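Local coordinates for lombricine kinase (Urechis caupo, PDB 3JPZ), which catalyses the reversible transfer of a phosphoryl group between ATP and the guanidino compound lombricine, as a member of the phosphagen kinase family, at residues V284-L289 against D319-S324; I348-A353 against D361-A366; R122-L127 against N254-M259. All blocks are in the same frame, centred on the assembly; numbering follows the deposited sequence.

Interaction 1: V284-L289 against D319-S324; sequences VQLHQL and DVYDIS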
loop_
_atom_site.group_PDB
_atom_site.type_symbol
_atom_site.label_atom_id
_atom_site.label_comp_id
_atom_site.label_asym_id
_atom_site.label_seq_id
_atom_site.Cartn_x
_atom_site.Cartn_y
_atom_site.Cartn_z
ATOM N N VAL A 284 2.176 -35.363 0.553
ATOM C CA VAL A 284 2.553 -36.728 0.894
ATOM C C VAL A 284 2.284 -37.043 2.358
ATOM O O VAL A 284 2.636 -36.276 3.257
ATOM C CB VAL A 284 4.033 -37.017 0.532
ATOM C CG1 VAL A 284 4.954 -35.997 1.167
ATOM C CG2 VAL A 284 4.411 -38.441 0.937
ATOM N N GLN A 285 1.648 -38.188 2.580
ATOM C CA GLN A 285 1.283 -38.620 3.917
ATOM C C GLN A 285 2.448 -39.324 4.608
ATOM O O GLN A 285 3.017 -40.276 4.076
ATOM C CB GLN A 285 0.079 -39.551 3.833
ATOM C CG GLN A 285 -0.617 -39.800 5.159
ATOM C CD GLN A 285 -1.952 -40.478 4.977
ATOM O OE1 GLN A 285 -2.942 -40.100 5.601
ATOM N NE2 GLN A 285 -1.991 -41.476 4.105
ATOM N N LEU A 286 2.779 -38.855 5.808
ATOM C CA LEU A 286 3.913 -39.355 6.559
ATOM C C LEU A 286 3.535 -39.539 8.022
ATOM O O LEU A 286 4.000 -38.808 8.887
ATOM C CB LEU A 286 5.068 -38.361 6.463
ATOM C CG LEU A 286 5.548 -38.031 5.050
ATOM C CD1 LEU A 286 6.526 -36.868 5.081
ATOM C CD2 LEU A 286 6.176 -39.257 4.409
ATOM N N HIS A 287 2.692 -40.519 8.296
ATOM C CA HIS A 287 2.220 -40.737 9.657
ATOM C C HIS A 287 3.382 -40.893 10.628
ATOM O O HIS A 287 3.485 -40.171 11.610
ATOM C CB HIS A 287 1.314 -41.969 9.716
ATOM C CG HIS A 287 0.026 -41.807 8.968
ATOM N ND1 HIS A 287 -0.891 -40.822 9.267
ATOM C CD2 HIS A 287 -0.505 -42.514 7.942
ATOM C CE1 HIS A 287 -1.926 -40.924 8.452
ATOM N NE2 HIS A 287 -1.718 -41.946 7.642
ATOM N N GLN A 288 4.273 -41.821 10.327
ATOM C CA GLN A 288 5.315 -42.219 11.262
ATOM C C GLN A 288 6.494 -41.269 11.229
ATOM O O GLN A 288 7.058 -40.926 12.264
ATOM C CB GLN A 288 5.787 -43.635 10.933
ATOM C CG GLN A 288 4.711 -44.676 11.123
ATOM C CD GLN A 288 3.999 -44.500 12.442
ATOM O OE1 GLN A 288 4.619 -44.557 13.504
ATOM N NE2 GLN A 288 2.690 -44.263 12.387
ATOM N N LEU A 289 6.853 -40.829 10.033
ATOM C CA LEU A 289 8.112 -40.116 9.839
ATOM C C LEU A 289 8.045 -38.723 10.454
ATOM O O LEU A 289 9.047 -38.191 10.930
ATOM C CB LEU A 289 8.450 -40.031 8.351
ATOM C CG LEU A 289 9.835 -39.468 8.041
ATOM C CD1 LEU A 289 10.908 -40.313 8.719
ATOM C CD2 LEU A 289 10.065 -39.392 6.546
ATOM N N ASP A 319 -1.504 -35.939 8.585
ATOM C CA ASP A 319 -0.078 -36.106 8.400
ATOM C C ASP A 319 0.313 -36.014 6.936
ATOM O O ASP A 319 1.304 -36.615 6.519
ATOM C CB ASP A 319 0.370 -37.439 8.996
ATOM C CG ASP A 319 0.033 -37.545 10.458
ATOM O OD1 ASP A 319 -0.066 -36.482 11.106
ATOM O OD2 ASP A 319 -0.146 -38.676 10.953
ATOM N N VAL A 320 -0.463 -35.264 6.165
ATOM C CA VAL A 320 -0.112 -34.970 4.781
ATOM C C VAL A 320 0.615 -33.626 4.719
ATOM O O VAL A 320 0.065 -32.587 5.084
ATOM C CB VAL A 320 -1.342 -34.903 3.881
ATOM C CG1 VAL A 320 -0.928 -34.555 2.453
ATOM C CG2 VAL A 320 -2.114 -36.234 3.923
ATOM N N TYR A 321 1.860 -33.661 4.280
ATOM C CA TYR A 321 2.660 -32.457 4.172
ATOM C C TYR A 321 2.856 -32.053 2.725
ATOM O O TYR A 321 3.008 -32.892 1.843
ATOM C CB TYR A 321 4.013 -32.671 4.815
ATOM C CG TYR A 321 3.928 -32.918 6.285
ATOM C CD1 TYR A 321 3.638 -34.179 6.780
ATOM C CD2 TYR A 321 4.125 -31.891 7.182
ATOM C CE1 TYR A 321 3.558 -34.406 8.128
ATOM C CE2 TYR A 321 4.040 -32.107 8.530
ATOM C CZ TYR A 321 3.764 -33.365 8.997
ATOM O OH TYR A 321 3.685 -33.575 10.347
ATOM N N ASP A 322 2.845 -30.752 2.494
ATOM C CA ASP A 322 3.270 -30.222 1.227
ATOM C C ASP A 322 4.789 -30.158 1.241
ATOM O O ASP A 322 5.393 -29.458 2.053
ATOM C CB ASP A 322 2.691 -28.838 1.003
ATOM C CG ASP A 322 3.131 -28.245 -0.308
ATOM O OD1 ASP A 322 4.355 -28.046 -0.493
ATOM O OD2 ASP A 322 2.259 -28.000 -1.159
ATOM N N ILE A 323 5.391 -30.912 0.338
ATOM C CA ILE A 323 6.831 -31.044 0.264
ATOM C C ILE A 323 7.244 -30.547 -1.107
ATOM O O ILE A 323 6.672 -30.942 -2.125
ATOM C CB ILE A 323 7.248 -32.491 0.480
ATOM C CG1 ILE A 323 6.887 -32.914 1.906
ATOM C CG2 ILE A 323 8.737 -32.684 0.212
ATOM C CD1 ILE A 323 7.866 -32.481 2.958
ATOM N N SER A 324 8.248 -29.682 -1.123
ATOM C CA SER A 324 8.671 -29.027 -2.347
ATOM C C SER A 324 10.183 -28.890 -2.370
ATOM O O SER A 324 10.854 -29.091 -1.356
ATOM C CB SER A 324 8.027 -27.644 -2.451
ATOM O OG SER A 324 8.307 -26.866 -1.299
#
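Strands 279-285 and 320-325 are antiparallel neighbours in the large sheet of the phosphagen kinase catalytic domain, and this contact is the end of their pairing. Val-284 and Tyr-321 form a hydrogen-bonded pair, joined by two bonds of 2.9 Å, Val-284 N to Tyr-321 O and Tyr-321 N to Val-284 O. Gln-285 and Val-320 follow as a non-hydrogen-bonded pair. Past the strand end the ladder gains one more rung, Leu-286 N to Asp-319 O at 2.8 Å.

His-287 and Asp-319 are joined by their side chains just beyond it. ND1 of His-287 donates to OD2 of Asp-319 over 2.8 Å. The carboxylate oxygen lies at the edge of the imidazole, close to its plane. OD2 is itself met on its anti side, somewhat out of the carboxylate plane; the planes of ring and carboxylate stand 75° apart. With CG of His-287 turned beside the backbone N (chi1 -66°), one ring face rests on CG of Gln-285.

On the face that carries Val-284 and Tyr-321 the contacts are apolar: Val-284 CG1 meets Ile-323 CG1 at 3.7 Å, and Leu-286 CD1 comes obliquely to CD1 of the Tyr-321 ring at 4.3 Å, a ring that also packs edge-to-face with Phe-295. Val-320, on the other face, lies beside Thr-309, an ADP-binding residue. Helix 333-355 meets Leu-286 through Glu-351, while strand 304-307 flanks strand 320-325 at the sheet margin.

Interaction 2: I348-A353 against D361-A366; sequences IDMEQA and DDLIPA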
loop_
_atom_site.group_PDB
_atom_site.type_symbol
_atom_site.label_atom_id
_atom_site.label_comp_id
_atom_site.label_asym_id
_atom_site.label_seq_id
_atom_site.Cartn_x
_atom_site.Cartn_y
_atom_site.Cartn_z
ATOM N N ILE A 348 9.253 -41.617 1.682
ATOM C CA ILE A 348 8.395 -42.796 1.648
ATOM C C ILE A 348 9.131 -44.056 2.107
ATOM O O ILE A 348 8.576 -44.849 2.853
ATOM C CB ILE A 348 7.824 -43.025 0.232
ATOM C CG1 ILE A 348 6.824 -41.921 -0.121
ATOM C CG2 ILE A 348 7.146 -44.383 0.141
ATOM C CD1 ILE A 348 6.524 -41.824 -1.603
ATOM N N ASP A 349 10.376 -44.235 1.663
ATOM C CA ASP A 349 11.196 -45.362 2.104
ATOM C C ASP A 349 11.278 -45.387 3.633
ATOM O O ASP A 349 11.188 -46.435 4.263
ATOM C CB ASP A 349 12.615 -45.278 1.527
ATOM C CG ASP A 349 12.663 -45.520 0.032
ATOM O OD1 ASP A 349 11.650 -45.968 -0.538
ATOM O OD2 ASP A 349 13.726 -45.265 -0.571
ATOM N N MET A 350 11.441 -44.218 4.230
ATOM C CA MET A 350 11.571 -44.134 5.682
ATOM C C MET A 350 10.225 -44.384 6.328
ATOM O O MET A 350 10.137 -45.023 7.377
ATOM C CB MET A 350 12.085 -42.763 6.097
ATOM C CG MET A 350 13.465 -42.437 5.592
ATOM S SD MET A 350 13.868 -40.718 5.943
ATOM C CE MET A 350 15.592 -40.676 5.496
ATOM N N GLU A 351 9.169 -43.871 5.703
ATOM C CA GLU A 351 7.829 -44.059 6.230
ATOM C C GLU A 351 7.538 -45.554 6.313
ATOM O O GLU A 351 7.105 -46.048 7.348
ATOM C CB GLU A 351 6.792 -43.357 5.350
ATOM C CG GLU A 351 5.374 -43.430 5.876
ATOM C CD GLU A 351 5.224 -42.861 7.277
ATOM O OE1 GLU A 351 5.840 -41.820 7.599
ATOM O OE2 GLU A 351 4.463 -43.455 8.058
ATOM N N GLN A 352 7.815 -46.273 5.229
ATOM C CA GLN A 352 7.500 -47.697 5.154
ATOM C C GLN A 352 8.338 -48.470 6.156
ATOM O O GLN A 352 7.834 -49.367 6.833
ATOM C CB GLN A 352 7.712 -48.223 3.731
ATOM C CG GLN A 352 6.761 -47.587 2.739
ATOM C CD GLN A 352 7.102 -47.865 1.285
ATOM O OE1 GLN A 352 8.271 -47.927 0.888
ATOM N NE2 GLN A 352 6.071 -48.009 0.475
ATOM N N ALA A 353 9.613 -48.107 6.252
ATOM C CA ALA A 353 10.511 -48.693 7.234
ATOM C C ALA A 353 9.927 -48.611 8.637
ATOM O O ALA A 353 9.947 -49.592 9.375
ATOM C CB ALA A 353 11.856 -47.999 7.192
ATOM N N ASP A 361 17.732 -45.313 10.688
ATOM C CA ASP A 361 19.057 -44.749 10.890
ATOM C C ASP A 361 19.940 -44.901 9.651
ATOM O O ASP A 361 20.777 -44.047 9.377
ATOM C CB ASP A 361 19.723 -45.393 12.106
ATOM C CG ASP A 361 19.025 -45.033 13.404
ATOM O OD1 ASP A 361 18.119 -44.170 13.371
ATOM O OD2 ASP A 361 19.381 -45.609 14.454
ATOM N N ASP A 362 19.756 -45.980 8.899
ATOM C CA ASP A 362 20.581 -46.215 7.717
ATOM C C ASP A 362 19.994 -45.566 6.462
ATOM O O ASP A 362 20.626 -45.562 5.408
ATOM C CB ASP A 362 20.794 -47.717 7.493
ATOM C CG ASP A 362 19.538 -48.427 7.022
ATOM O OD1 ASP A 362 18.425 -48.026 7.429
ATOM O OD2 ASP A 362 19.669 -49.398 6.245
ATOM N N LEU A 363 18.788 -45.021 6.578
ATOM C CA LEU A 363 18.153 -44.322 5.462
ATOM C C LEU A 363 18.295 -42.809 5.579
ATOM O O LEU A 363 18.305 -42.096 4.570
ATOM C CB LEU A 363 16.670 -44.685 5.388
ATOM C CG LEU A 363 16.364 -46.179 5.327
ATOM C CD1 LEU A 363 14.864 -46.404 5.204
ATOM C CD2 LEU A 363 17.113 -46.836 4.170
ATOM N N ILE A 364 18.394 -42.321 6.813
ATOM C CA ILE A 364 18.560 -40.894 7.050
ATOM C C ILE A 364 19.767 -40.392 6.273
ATOM O O ILE A 364 20.842 -40.986 6.350
ATOM C CB ILE A 364 18.773 -40.593 8.544
ATOM C CG1 ILE A 364 17.496 -40.884 9.330
ATOM C CG2 ILE A 364 19.181 -39.141 8.748
ATOM C CD1 ILE A 364 17.758 -41.379 10.737
ATOM N N PRO A 365 19.593 -39.300 5.513
ATOM C CA PRO A 365 20.755 -38.711 4.840
ATOM C C PRO A 365 21.835 -38.394 5.874
ATOM O O PRO A 365 21.576 -37.656 6.838
ATOM C CB PRO A 365 20.198 -37.428 4.219
ATOM C CG PRO A 365 18.722 -37.648 4.122
ATOM C CD PRO A 365 18.361 -38.526 5.276
ATOM N N ALA A 366 23.022 -38.966 5.686
ATOM C CA ALA A 366 24.085 -38.865 6.675
ATOM C C ALA A 366 24.505 -37.416 6.886
ATOM O O ALA A 366 24.419 -36.589 5.976
ATOM C CB ALA A 366 25.281 -39.717 6.255
ATOM O OXT ALA A 366 24.934 -37.039 7.979
#
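Met-350 and Leu-363 lie alongside each other with their side chains running in opposite directions, where the C-terminal tail folds back on the last long helix, 333-355. The methionine leaves the helix with CG beside its own backbone N (chi1 -63°) and continues fully extended, which carries its methyl group out to the tail. On the way CG passes CB of Leu-363 at 3.9 Å. The leucine reaches the other way, toward the helix: its CD1 settles against CB of Ala-353 at 3.9 Å and is 3.8 Å from the carbonyl O of Asp-349, touching two successive turns of the helix.

No hydrogen bond joins the segments; the side-chain packing is apolar, with two methyls also set against backbone carbonyl oxygens. The carboxylate of Asp-349 takes its salt bridge from Lys-345, on the same helix, and contributes little here beyond its backbone. Helix 295-301 completes the arrangement: Ile-298 touches both Met-350 and Ile-364, and Ala-301 touches Pro-365, while Leu-289 packs on Met-350 as well. The tail thus packs against two helices of the catalytic domain, away from the nucleotide site.

The tightest packing is at the methionine tip. Met-350 CE sits 3.5 Å from CD of Pro-365 and only 3.2 Å from the carbonyl O of Leu-363, and its separation of 3.4 Å from CA of Ile-364 is shorter than usual for two carbons.

Interaction 3: R122-L127 against N254-M259; sequences RGIRGL and NGREYM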
loop_
_atom_site.group_PDB
_atom_site.type_symbol
_atom_site.label_atom_id
_atom_site.label_comp_id
_atom_site.label_asym_id
_atom_site.label_seq_id
_atom_site.Cartn_x
_atom_site.Cartn_y
_atom_site.Cartn_z
ATOM N N ARG A 122 6.343 -16.481 -15.270
ATOM C CA ARG A 122 6.953 -15.938 -16.465
ATOM C C ARG A 122 6.640 -14.458 -16.533
ATOM O O ARG A 122 5.539 -14.035 -16.183
ATOM C CB ARG A 122 6.430 -16.660 -17.702
ATOM C CG ARG A 122 6.906 -18.108 -17.804
ATOM C CD ARG A 122 8.402 -18.177 -18.048
ATOM N NE ARG A 122 8.879 -19.546 -18.218
ATOM C CZ ARG A 122 9.264 -20.336 -17.219
ATOM N NH1 ARG A 122 9.235 -19.894 -15.974
ATOM N NH2 ARG A 122 9.685 -21.570 -17.463
ATOM N N GLY A 123 7.633 -13.677 -16.939
ATOM C CA GLY A 123 7.412 -12.297 -17.327
ATOM C C GLY A 123 7.320 -12.206 -18.841
ATOM O O GLY A 123 7.853 -13.056 -19.551
ATOM N N ILE A 124 6.624 -11.188 -19.334
ATOM C CA ILE A 124 6.521 -10.952 -20.767
ATOM C C ILE A 124 7.479 -9.826 -21.144
ATOM O O ILE A 124 7.330 -8.697 -20.686
ATOM C CB ILE A 124 5.079 -10.582 -21.156
ATOM C CG1 ILE A 124 4.087 -11.598 -20.567
ATOM C CG2 ILE A 124 4.928 -10.499 -22.671
ATOM C CD1 ILE A 124 4.316 -13.038 -21.018
ATOM N N ARG A 125 8.483 -10.138 -21.953
ATOM C CA ARG A 125 9.527 -9.170 -22.275
ATOM C C ARG A 125 8.932 -7.923 -22.921
ATOM O O ARG A 125 7.971 -8.003 -23.689
ATOM C CB ARG A 125 10.590 -9.793 -23.184
ATOM C CG ARG A 125 11.659 -8.813 -23.644
ATOM C CD ARG A 125 12.900 -9.538 -24.131
ATOM N NE ARG A 125 13.650 -10.131 -23.029
ATOM C CZ ARG A 125 14.567 -11.083 -23.172
ATOM N NH1 ARG A 125 14.855 -11.565 -24.373
ATOM N NH2 ARG A 125 15.198 -11.556 -22.113
ATOM N N GLY A 126 9.501 -6.772 -22.583
ATOM C CA GLY A 126 9.010 -5.499 -23.065
ATOM C C GLY A 126 8.078 -4.799 -22.092
ATOM O O GLY A 126 7.736 -3.636 -22.302
ATOM N N LEU A 127 7.679 -5.486 -21.023
ATOM C CA LEU A 127 6.642 -4.965 -20.140
ATOM C C LEU A 127 7.040 -5.002 -18.667
ATOM O O LEU A 127 7.565 -6.000 -18.170
ATOM C CB LEU A 127 5.357 -5.752 -20.328
ATOM C CG LEU A 127 4.816 -5.744 -21.761
ATOM C CD1 LEU A 127 3.721 -6.773 -21.912
ATOM C CD2 LEU A 127 4.311 -4.364 -22.128
ATOM N N ASN A 254 2.917 -13.036 -31.839
ATOM C CA ASN A 254 2.668 -11.677 -31.388
ATOM C C ASN A 254 3.961 -10.972 -30.978
ATOM O O ASN A 254 3.943 -10.030 -30.187
ATOM C CB ASN A 254 1.694 -11.715 -30.209
ATOM C CG ASN A 254 0.895 -10.439 -30.066
ATOM O OD1 ASN A 254 0.555 -9.786 -31.054
ATOM N ND2 ASN A 254 0.575 -10.083 -28.828
ATOM N N GLY A 255 5.082 -11.438 -31.520
ATOM C CA GLY A 255 6.373 -10.812 -31.290
ATOM C C GLY A 255 6.752 -10.732 -29.824
ATOM O O GLY A 255 7.512 -9.856 -29.407
ATOM N N ARG A 256 6.235 -11.665 -29.039
ATOM C CA ARG A 256 6.451 -11.645 -27.599
ATOM C C ARG A 256 7.225 -12.878 -27.140
ATOM O O ARG A 256 7.243 -13.904 -27.818
ATOM C CB ARG A 256 5.109 -11.549 -26.873
ATOM C CG ARG A 256 4.417 -10.192 -27.011
ATOM C CD ARG A 256 5.217 -9.072 -26.353
ATOM N NE ARG A 256 4.478 -7.809 -26.300
ATOM C CZ ARG A 256 4.994 -6.658 -25.874
ATOM N NH1 ARG A 256 6.255 -6.600 -25.463
ATOM N NH2 ARG A 256 4.246 -5.563 -25.857
ATOM N N GLU A 257 7.865 -12.770 -25.981
ATOM C CA GLU A 257 8.700 -13.850 -25.472
ATOM C C GLU A 257 8.862 -13.729 -23.962
ATOM O O GLU A 257 8.836 -12.626 -23.411
ATOM C CB GLU A 257 10.072 -13.797 -26.144
ATOM C CG GLU A 257 10.806 -12.476 -25.942
ATOM C CD GLU A 257 11.968 -12.303 -26.908
ATOM O OE1 GLU A 257 12.022 -13.044 -27.911
ATOM O OE2 GLU A 257 12.824 -11.423 -26.670
ATOM N N TYR A 258 9.014 -14.863 -23.288
ATOM C CA TYR A 258 9.293 -14.844 -21.859
ATOM C C TYR A 258 10.581 -14.068 -21.601
ATOM O O TYR A 258 11.525 -14.145 -22.380
ATOM C CB TYR A 258 9.449 -16.268 -21.306
ATOM C CG TYR A 258 8.233 -17.159 -21.451
ATOM C CD1 TYR A 258 6.949 -16.643 -21.361
ATOM C CD2 TYR A 258 8.376 -18.529 -21.634
ATOM C CE1 TYR A 258 5.842 -17.459 -21.484
ATOM C CE2 TYR A 258 7.277 -19.356 -21.749
ATOM C CZ TYR A 258 6.013 -18.817 -21.672
ATOM O OH TYR A 258 4.920 -19.638 -21.781
ATOM N N MET A 259 10.624 -13.323 -20.501
ATOM C CA MET A 259 11.866 -12.715 -20.054
ATOM C C MET A 259 12.803 -13.807 -19.583
ATOM O O MET A 259 12.468 -14.579 -18.683
ATOM C CB MET A 259 11.616 -11.770 -18.882
ATOM C CG MET A 259 10.792 -10.552 -19.218
ATOM S SD MET A 259 10.433 -9.654 -17.701
ATOM C CE MET A 259 9.155 -8.544 -18.271
HETATM O O HOH W 1 10.423 -14.894 -17.157
HETATM O O HOH W 2 6.200 -3.709 -24.482
#
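Arg-125 crosses Glu-257 at a slant, meeting it from CB to the guanidinium. CB is 3.3 Å from the backbone O of Glu-257, the same oxygen that accepts a nearly linear bond from Arg-125 N (2.9 Å). Anti to the backbone N (chi1 176°), CG lies 4.2 Å from Glu-257 OE2, and CD comes within 3.2 Å of that oxygen. Beyond a bend at chi3, NE is 4.0 Å from Glu-257 OE2 and NH1 forms a salt bridge of 3.1 Å to it, entering from above the carboxylate plane; guanidinium and carboxylate planes stand 82° apart. NH2 is bonded to Glu-66 (salt bridge) and to the carbonyl O of Trp-260, while Tyr-258 O lies over one face of the group.

Arg-122 crosses the Tyr-258 ring: CD stands over the ring face in a CH-pi contact, 3.7 Å from the centroid, and its guanidinium bonds through NH1 to Thr-120 OG1 and forms a cation-pi pair with Tyr-266. Met-259 N bonds to Gly-123 O at 2.9 Å, and a water links Gly-123 N with Met-259 O. Arg-256 NH1 makes a weak bond to Arg-125 O, and Phe-3 of the second subunit packs on Arg-256 and Leu-127.

The two main-chain bonds flank a single Ile-124/Tyr-258 bridge, which ties the loop after strand 113-122 to that after helix 233-252 where a type II beta turn starts at Ile-124, with Gly-126 third (phi 96°).

From the N terminus, interaction 3 comes first: it closes a loop of 126 residues, joining the loop after strand 113-122 to the one after helix 233-252. Interaction 1 then closes a 29-residue excursion between neighbouring strands of the sheet, and interaction 2 a short seven-residue one between the last helix and the C-terminal tail. The three follow in series, none nested in or crossing another. Interactions 1 and 2 touch directly, since both carboxylate oxygens of Glu-351 accept backbone N-H groups, of Gln-288 and Leu-289. Interaction 3 lies across the chain's centre, about 38 Å from interaction 1 and 44 Å from interaction 2, centre to centre.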